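Local coordinates for protein nigritoxine (Vibrio nigripulchritudo, PDB 5M41) that acts as a bacterial toxin against crustaceans and insects, at residues A[672-677]-A[692-697]; A[245-248]-A[253-256]; A[365-370]-A[407-412]. All blocks are in the same frame, centred on the assembly; numbering follows the deposited sequence.

In the fold
Followed from the N terminus, the three contacts come in series, none nesting in or crossing another. Interaction 2 closes the short turn that leads from helix 240-245 into helix 253-264. Interaction 3 spans a longer excursion: the chain leaves strand 366-370, runs through helices 373-382 and 386-396, and returns in helix 406-415 to pack against the start of that strand. Interaction 1 closes the connection between helices 667-676 and 688-704. Interaction 3 lies about 5 Å from the centre of the chain, its own centre about 22 Å from that of interaction 2 and about 28 Å from that of interaction 1. Interactions 1 and 2 sit on opposite sides of the chain's centre.

Interaction 1 (A[672-677]-A[692-697]); sequences TVVENA and NNIVES
The carboxylate of Glu675 turns one face toward Val695: methyl CG1 of Val695 lies above the carboxylate plane and not within it, with Glu675 OE2 4.3 Å from this CG1. At the other oxygen, OE1, Arg699 offers only a long, weak ion pair. The frame is an antiparallel helical hairpin of helices 667-676 and 688-704, whose facing segments 672-676 and 692-697 run at 166° to each other with their axes 10.0 Å apart. Glu675 and Val695 form the nearest CA pair, at 6.7 Å.

Nearer the backbone the contact is apolar. Methyl CG2 of Val695 comes up beside the stem of Glu675, 4.1 Å from its CB, while the rest of the glutamate chain runs on extended past CG1. Val695 holds CG1 anti to its backbone N (chi1 164°), which places CG2 beside that N and facing the first helix. The same CG2 is 4.4 Å from Val674 CG1, and Val674 CG1 also meets Ile694 CG2 at 4.3 Å. One methyl of Val674 thus faces two consecutive residues of the partner helix. The spacings are moderate and the interface is small, a branched aliphatic patch with a partly exposed glutamate along one border. Helix 603-614 covers the patch, Phe606 touching Val674, and Tyr609 and Ile610 touching Ile694.

The first helix ends right beside the contact. Ala677 adopts positive phi, and its N makes two weak bonds, to Val673 O and Val674 O. In the partner helix, Asn693 O takes two donors from Ser697, N and OG, which arrive from opposite faces of the carbonyl plane; the OG bond measures 3.0 Å and is tilted 27° from that plane.

Interaction 2 (A[245-248]-A[253-256]); sequences RAIQ and HLAK
Leu254, in the first turn of helix 253-264, receives the tip of Ile247 from the preceding turn. Ile247 CD1 lies 3.8 Å from both CG and CD2 of Leu254, so the methyl rests against the branch point and one arm, and the other arm, CD1 of Leu254, points away from it. The two side chains cross obliquely. Ile247 leaves its backbone at a slant to the helix, and its CG1 stands anti to N (chi1 -175°); the bend at the next bond, chi2 73°, then brings CD1 round to the leucine. The CB of Leu254 points toward the turn. Its backbone N is held by Glu243 OE1, which ties the start of this helix to the preceding one.

One residue on, Ala255 presents its methyl to backbone instead of side chain. Its CB stands 3.6 Å from Ile247 O, with the carbonyl directed roughly at the methyl. This is van der Waals packing; Ile247 and Ala255 also form the nearest CA pair, 5.7 Å apart. The N of Ala255 is bonded to Ser252 OG, just before the helix.

The contact therefore folds the loop after helix 240-245 back on the first turn of helix 253-264, two consecutive helices joined by a short connection, with both touching parts buried. Leu254 also packs on Leu244 of helix 240-245. Helix 22-30 packs on both segments, with Ala24 and Val25 against Ile247 and Arg28 against Ala255, and strand 354-357 adds Arg357 beside Ala255.

Interaction 3 (A[365-370]-A[407-412]); sequences TGVDIV and SKIGNA
Ile409 carries this whole contact from the helix side, spending two different methyls on the strand. Its CD1 sits over the face of the peptide that joins Thr365 to Gly366, 3.4 Å from Gly366 N and 4.1 Å from Thr365 C, and it is also 3.8 Å from Gly366 CA. Ile409 CG2 meets Val367 CG1 at 3.7 Å. One isoleucine thus spans three successive residues, its long branch on backbone and its short branch on a side chain. With chi1 at -67° CG1 leaves anti to the carbonyl carbon and CG2 anti to the backbone N, which spreads the two branches toward different strand residues.

Gly366 takes phi/psi of 158°/-159°, angles that call for glycine in their own right: a CB there would be jammed against the carbonyl O of Thr365, and it would point away from Ile409. The nearest CA atoms, those of Gly366 and Ile409, are 7.0 Å apart, so the isoleucine chain fills the interval between helix and strand. All four touching residues are buried, and the interface is purely van der Waals.

Around this first shell lie the residues that fix it. Val367 continues the apolar layer onto Ile388 and Leu392, and Ile409 rests on Ile362. Thr365 OG1 bonds to Gln442 OE1, while the neighbouring Asp368 is bonded by Ser332, Thr440, Ala441 and Gln442.

The setting is a helix packed on an antiparallel sheet. Strand 366-370 lies between strands 328-336 and 359-363, pairing with both, and helix 386-396 packs on it alongside helix 406-415, to which it is joined through Val395 and Ala412.

Interaction 1 (A[672-677]-A[692-697])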
loop_
_atom_site.group_PDB
_atom_site.type_symbol
_atom_site.label_atom_id
_atom_site.label_comp_id
_atom_site.label_asym_id
_atom_site.label_seq_id
_atom_site.Cartn_x
_atom_site.Cartn_y
_atom_site.Cartn_z
ATOM N N THR A 672 -3.571 -5.384 31.058
ATOM C CA THR A 672 -2.885 -6.564 30.493
ATOM C C THR A 672 -3.834 -7.374 29.599
ATOM O O THR A 672 -3.491 -7.726 28.489
ATOM C CB THR A 672 -2.306 -7.457 31.603
ATOM O OG1 THR A 672 -1.370 -6.690 32.375
ATOM C CG2 THR A 672 -1.598 -8.703 31.014
ATOM N N VAL A 673 -5.047 -7.637 30.067
ATOM C CA VAL A 673 -5.994 -8.401 29.261
ATOM C C VAL A 673 -6.433 -7.591 28.029
ATOM O O VAL A 673 -6.417 -8.094 26.898
ATOM C CB VAL A 673 -7.166 -8.941 30.116
ATOM C CG1 VAL A 673 -8.277 -9.513 29.249
ATOM C CG2 VAL A 673 -6.653 -10.043 31.044
ATOM N N VAL A 674 -6.749 -6.314 28.228
ATOM C CA VAL A 674 -7.249 -5.483 27.137
ATOM C C VAL A 674 -6.233 -5.415 25.994
ATOM O O VAL A 674 -6.590 -5.558 24.819
ATOM C CB VAL A 674 -7.592 -4.055 27.641
ATOM C CG1 VAL A 674 -7.690 -3.077 26.474
ATOM C CG2 VAL A 674 -8.895 -4.089 28.424
ATOM N N GLU A 675 -4.978 -5.172 26.371
ATOM C CA GLU A 675 -3.848 -5.090 25.471
ATOM C C GLU A 675 -3.654 -6.386 24.657
ATOM O O GLU A 675 -3.393 -6.338 23.470
ATOM C CB GLU A 675 -2.595 -4.823 26.295
ATOM C CG GLU A 675 -1.352 -4.493 25.497
ATOM C CD GLU A 675 -0.181 -4.116 26.394
ATOM O OE1 GLU A 675 -0.086 -4.686 27.511
ATOM O OE2 GLU A 675 0.645 -3.253 25.989
ATOM N N ASN A 676 -3.799 -7.532 25.307
ATOM C CA ASN A 676 -3.742 -8.807 24.603
ATOM C C ASN A 676 -4.943 -9.090 23.691
ATOM O O ASN A 676 -4.824 -9.895 22.784
ATOM C CB ASN A 676 -3.573 -9.965 25.575
ATOM C CG ASN A 676 -3.439 -11.311 24.857
ATOM O OD1 ASN A 676 -2.438 -11.573 24.168
ATOM N ND2 ASN A 676 -4.454 -12.161 24.999
ATOM N N ALA A 677 -6.093 -8.451 23.929
ATOM C CA ALA A 677 -7.264 -8.671 23.048
ATOM C C ALA A 677 -7.550 -10.187 22.787
ATOM O O ALA A 677 -7.621 -10.614 21.638
ATOM C CB ALA A 677 -7.042 -7.949 21.716
ATOM N N ASN A 692 -3.199 0.544 21.056
ATOM C CA ASN A 692 -2.093 1.226 21.771
ATOM C C ASN A 692 -2.542 2.553 22.428
ATOM O O ASN A 692 -2.190 2.840 23.576
ATOM C CB ASN A 692 -0.914 1.512 20.823
ATOM C CG ASN A 692 -0.181 0.241 20.392
ATOM O OD1 ASN A 692 -0.391 -0.837 20.952
ATOM N ND2 ASN A 692 0.674 0.360 19.377
ATOM N N ASN A 693 -3.307 3.357 21.679
ATOM C CA ASN A 693 -3.850 4.601 22.212
ATOM C C ASN A 693 -4.857 4.402 23.347
ATOM O O ASN A 693 -4.887 5.196 24.271
ATOM C CB ASN A 693 -4.434 5.461 21.095
ATOM C CG ASN A 693 -3.370 6.239 20.366
ATOM O OD1 ASN A 693 -2.616 6.978 20.975
ATOM N ND2 ASN A 693 -3.309 6.085 19.058
ATOM N N ILE A 694 -5.671 3.340 23.283
ATOM C CA ILE A 694 -6.587 3.001 24.376
ATOM C C ILE A 694 -5.784 2.755 25.662
ATOM O O ILE A 694 -6.118 3.270 26.748
ATOM C CB ILE A 694 -7.420 1.758 24.025
ATOM C CG1 ILE A 694 -8.534 2.110 23.034
ATOM C CG2 ILE A 694 -7.963 1.059 25.279
ATOM C CD1 ILE A 694 -9.280 0.896 22.527
ATOM N N VAL A 695 -4.728 1.972 25.517
ATOM C CA VAL A 695 -3.887 1.546 26.611
ATOM C C VAL A 695 -3.070 2.738 27.132
ATOM O O VAL A 695 -3.038 3.017 28.345
ATOM C CB VAL A 695 -3.001 0.358 26.142
ATOM C CG1 VAL A 695 -1.844 0.108 27.091
ATOM C CG2 VAL A 695 -3.860 -0.906 26.033
ATOM N N GLU A 696 -2.421 3.441 26.215
ATOM C CA GLU A 696 -1.630 4.621 26.571
ATOM C C GLU A 696 -2.491 5.672 27.282
ATOM O O GLU A 696 -2.024 6.266 28.239
ATOM C CB GLU A 696 -0.946 5.209 25.335
ATOM C CG GLU A 696 -0.152 6.484 25.578
ATOM C CD GLU A 696 0.522 6.995 24.306
ATOM O OE1 GLU A 696 -0.160 7.093 23.258
ATOM O OE2 GLU A 696 1.741 7.293 24.345
ATOM N N SER A 697 -3.740 5.875 26.835
ATOM C CA SER A 697 -4.693 6.762 27.542
ATOM C C SER A 697 -4.854 6.322 28.978
ATOM O O SER A 697 -4.831 7.139 29.895
ATOM C CB SER A 697 -6.083 6.723 26.916
ATOM O OG SER A 697 -6.132 7.460 25.724
#

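Interaction 2 (A[245-248]-A[253-256])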
loop_
_atom_site.group_PDB
_atom_site.type_symbol
_atom_site.label_atom_id
_atom_site.label_comp_id
_atom_site.label_asym_id
_atom_site.label_seq_id
_atom_site.Cartn_x
_atom_site.Cartn_y
_atom_site.Cartn_z
ATOM N N ARG A 245 10.563 -0.110 -23.626
ATOM C CA ARG A 245 10.732 0.999 -22.702
ATOM C C ARG A 245 9.919 0.776 -21.413
ATOM O O ARG A 245 10.354 1.162 -20.335
ATOM C CB ARG A 245 10.336 2.328 -23.361
ATOM C CG ARG A 245 11.325 2.782 -24.426
ATOM C CD ARG A 245 10.831 4.038 -25.126
ATOM N NE ARG A 245 10.614 5.134 -24.185
ATOM C CZ ARG A 245 11.541 6.004 -23.815
ATOM N NH1 ARG A 245 12.774 5.933 -24.308
ATOM N NH2 ARG A 245 11.218 6.963 -22.959
ATOM N N ALA A 246 8.763 0.132 -21.541
ATOM C CA ALA A 246 7.823 -0.055 -20.422
ATOM C C ALA A 246 7.894 -1.452 -19.782
ATOM O O ALA A 246 6.989 -1.844 -19.043
ATOM C CB ALA A 246 6.389 0.253 -20.890
ATOM N N ILE A 247 8.953 -2.199 -20.082
ATOM C CA ILE A 247 9.125 -3.584 -19.588
ATOM C C ILE A 247 8.999 -3.744 -18.059
ATOM O O ILE A 247 8.510 -4.757 -17.585
ATOM C CB ILE A 247 10.447 -4.237 -20.123
ATOM C CG1 ILE A 247 10.559 -5.703 -19.724
ATOM C CG2 ILE A 247 11.688 -3.584 -19.547
ATOM C CD1 ILE A 247 9.632 -6.618 -20.484
ATOM N N GLN A 248 9.443 -2.755 -17.292
ATOM C CA GLN A 248 9.294 -2.814 -15.828
ATOM C C GLN A 248 8.150 -1.913 -15.320
ATOM O O GLN A 248 8.105 -1.570 -14.149
ATOM C CB GLN A 248 10.630 -2.463 -15.152
ATOM C CG GLN A 248 11.712 -3.491 -15.471
ATOM C CD GLN A 248 12.989 -3.277 -14.665
ATOM O OE1 GLN A 248 13.495 -2.180 -14.596
ATOM N NE2 GLN A 248 13.516 -4.348 -14.081
ATOM N N HIS A 253 2.493 -4.847 -20.931
ATOM C CA HIS A 253 1.848 -5.945 -21.645
ATOM C C HIS A 253 2.854 -7.013 -21.979
ATOM O O HIS A 253 2.577 -8.216 -21.882
ATOM C CB HIS A 253 1.104 -5.405 -22.881
ATOM C CG HIS A 253 -0.090 -4.545 -22.522
ATOM N ND1 HIS A 253 -1.349 -5.053 -22.395
ATOM C CD2 HIS A 253 -0.178 -3.195 -22.181
ATOM C CE1 HIS A 253 -2.196 -4.069 -22.013
ATOM N NE2 HIS A 253 -1.483 -2.930 -21.898
ATOM N N LEU A 254 4.057 -6.576 -22.309
ATOM C CA LEU A 254 5.137 -7.500 -22.575
ATOM C C LEU A 254 5.579 -8.240 -21.295
ATOM O O LEU A 254 5.847 -9.441 -21.334
ATOM C CB LEU A 254 6.293 -6.747 -23.230
ATOM C CG LEU A 254 7.566 -7.506 -23.589
ATOM C CD1 LEU A 254 7.220 -8.634 -24.573
ATOM C CD2 LEU A 254 8.596 -6.556 -24.182
ATOM N N ALA A 255 5.657 -7.547 -20.153
ATOM C CA ALA A 255 5.898 -8.283 -18.899
ATOM C C ALA A 255 4.802 -9.351 -18.644
ATOM O O ALA A 255 5.083 -10.478 -18.171
ATOM C CB ALA A 255 5.985 -7.328 -17.718
ATOM N N LYS A 256 3.560 -9.012 -18.951
ATOM C CA LYS A 256 2.481 -10.023 -18.843
ATOM C C LYS A 256 2.777 -11.230 -19.757
ATOM O O LYS A 256 2.615 -12.376 -19.359
ATOM C CB LYS A 256 1.104 -9.422 -19.145
ATOM C CG LYS A 256 -0.057 -10.414 -18.965
ATOM C CD LYS A 256 -1.441 -9.810 -19.258
ATOM C CE LYS A 256 -1.578 -9.457 -20.733
ATOM N NZ LYS A 256 -2.670 -8.483 -21.007
#

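Interaction 3 (A[365-370]-A[407-412])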
loop_
_atom_site.group_PDB
_atom_site.type_symbol
_atom_site.label_atom_id
_atom_site.label_comp_id
_atom_site.label_asym_id
_atom_site.label_seq_id
_atom_site.Cartn_x
_atom_site.Cartn_y
_atom_site.Cartn_z
ATOM N N THR A 365 -2.516 -0.764 4.650
ATOM C CA THR A 365 -2.519 0.679 4.848
ATOM C C THR A 365 -2.564 1.490 3.556
ATOM O O THR A 365 -2.596 2.718 3.602
ATOM C CB THR A 365 -1.275 1.119 5.626
ATOM O OG1 THR A 365 -0.124 0.588 4.970
ATOM C CG2 THR A 365 -1.313 0.614 7.097
ATOM N N GLY A 366 -2.565 0.835 2.397
ATOM C CA GLY A 366 -2.450 1.593 1.150
ATOM C C GLY A 366 -1.951 0.807 -0.048
ATOM O O GLY A 366 -2.039 -0.429 -0.070
ATOM N N VAL A 367 -1.437 1.522 -1.050
ATOM C CA VAL A 367 -0.903 0.877 -2.238
ATOM C C VAL A 367 0.481 1.404 -2.582
ATOM O O VAL A 367 0.818 2.545 -2.271
ATOM C CB VAL A 367 -1.822 1.011 -3.487
ATOM C CG1 VAL A 367 -3.242 0.575 -3.137
ATOM C CG2 VAL A 367 -1.828 2.444 -4.000
ATOM N N ASP A 368 1.282 0.547 -3.207
ATOM C CA ASP A 368 2.546 0.977 -3.784
ATOM C C ASP A 368 2.473 0.797 -5.304
ATOM O O ASP A 368 2.046 -0.247 -5.790
ATOM C CB ASP A 368 3.687 0.116 -3.261
ATOM C CG ASP A 368 3.802 0.136 -1.735
ATOM O OD1 ASP A 368 3.691 1.219 -1.096
ATOM O OD2 ASP A 368 4.052 -0.958 -1.168
ATOM N N ILE A 369 2.918 1.803 -6.031
ATOM C CA ILE A 369 3.008 1.742 -7.488
ATOM C C ILE A 369 4.487 1.568 -7.829
ATOM O O ILE A 369 5.315 2.433 -7.500
ATOM C CB ILE A 369 2.416 3.018 -8.127
ATOM C CG1 ILE A 369 0.948 3.206 -7.667
ATOM C CG2 ILE A 369 2.532 2.942 -9.658
ATOM C CD1 ILE A 369 0.351 4.595 -7.894
ATOM N N VAL A 370 4.828 0.419 -8.410
ATOM C CA VAL A 370 6.250 0.034 -8.625
ATOM C C VAL A 370 6.588 -0.074 -10.123
ATOM O O VAL A 370 5.902 -0.754 -10.870
ATOM C CB VAL A 370 6.570 -1.298 -7.920
ATOM C CG1 VAL A 370 8.000 -1.773 -8.232
ATOM C CG2 VAL A 370 6.373 -1.156 -6.407
ATOM N N SER A 407 -8.669 -5.894 1.875
ATOM C CA SER A 407 -9.913 -6.204 1.209
ATOM C C SER A 407 -10.673 -4.947 0.747
ATOM O O SER A 407 -11.047 -4.853 -0.417
ATOM C CB SER A 407 -10.760 -7.094 2.119
ATOM O OG SER A 407 -12.116 -7.034 1.741
ATOM N N LYS A 408 -10.877 -3.978 1.644
ATOM C CA LYS A 408 -11.478 -2.687 1.260
ATOM C C LYS A 408 -10.687 -1.965 0.168
ATOM O O LYS A 408 -11.267 -1.429 -0.775
ATOM C CB LYS A 408 -11.617 -1.755 2.467
ATOM C CG LYS A 408 -12.939 -1.870 3.223
ATOM C CD LYS A 408 -12.933 -0.913 4.410
ATOM C CE LYS A 408 -14.264 -0.870 5.138
ATOM N NZ LYS A 408 -14.519 -2.116 5.901
ATOM N N ILE A 409 -9.362 -1.946 0.283
ATOM C CA ILE A 409 -8.563 -1.296 -0.752
ATOM C C ILE A 409 -8.733 -2.025 -2.086
ATOM O O ILE A 409 -9.022 -1.394 -3.112
ATOM C CB ILE A 409 -7.074 -1.171 -0.358
ATOM C CG1 ILE A 409 -6.936 -0.201 0.830
ATOM C CG2 ILE A 409 -6.272 -0.701 -1.540
ATOM C CD1 ILE A 409 -5.653 -0.344 1.624
ATOM N N GLY A 410 -8.588 -3.351 -2.069
ATOM C CA GLY A 410 -8.746 -4.138 -3.295
ATOM C C GLY A 410 -10.092 -3.905 -3.978
ATOM O O GLY A 410 -10.159 -3.723 -5.200
ATOM N N ASN A 411 -11.160 -3.913 -3.182
ATOM C CA ASN A 411 -12.526 -3.665 -3.671
ATOM C C ASN A 411 -12.716 -2.269 -4.248
ATOM O O ASN A 411 -13.413 -2.098 -5.250
ATOM C CB ASN A 411 -13.547 -3.892 -2.558
ATOM C CG ASN A 411 -13.610 -5.337 -2.108
ATOM O OD1 ASN A 411 -13.017 -6.226 -2.725
ATOM N ND2 ASN A 411 -14.345 -5.582 -1.031
ATOM N N ALA A 412 -12.093 -1.267 -3.631
ATOM C CA ALA A 412 -12.227 0.097 -4.125
ATOM C C ALA A 412 -11.498 0.267 -5.464
ATOM O O ALA A 412 -11.935 1.034 -6.328
ATOM C CB ALA A 412 -11.734 1.088 -3.085
#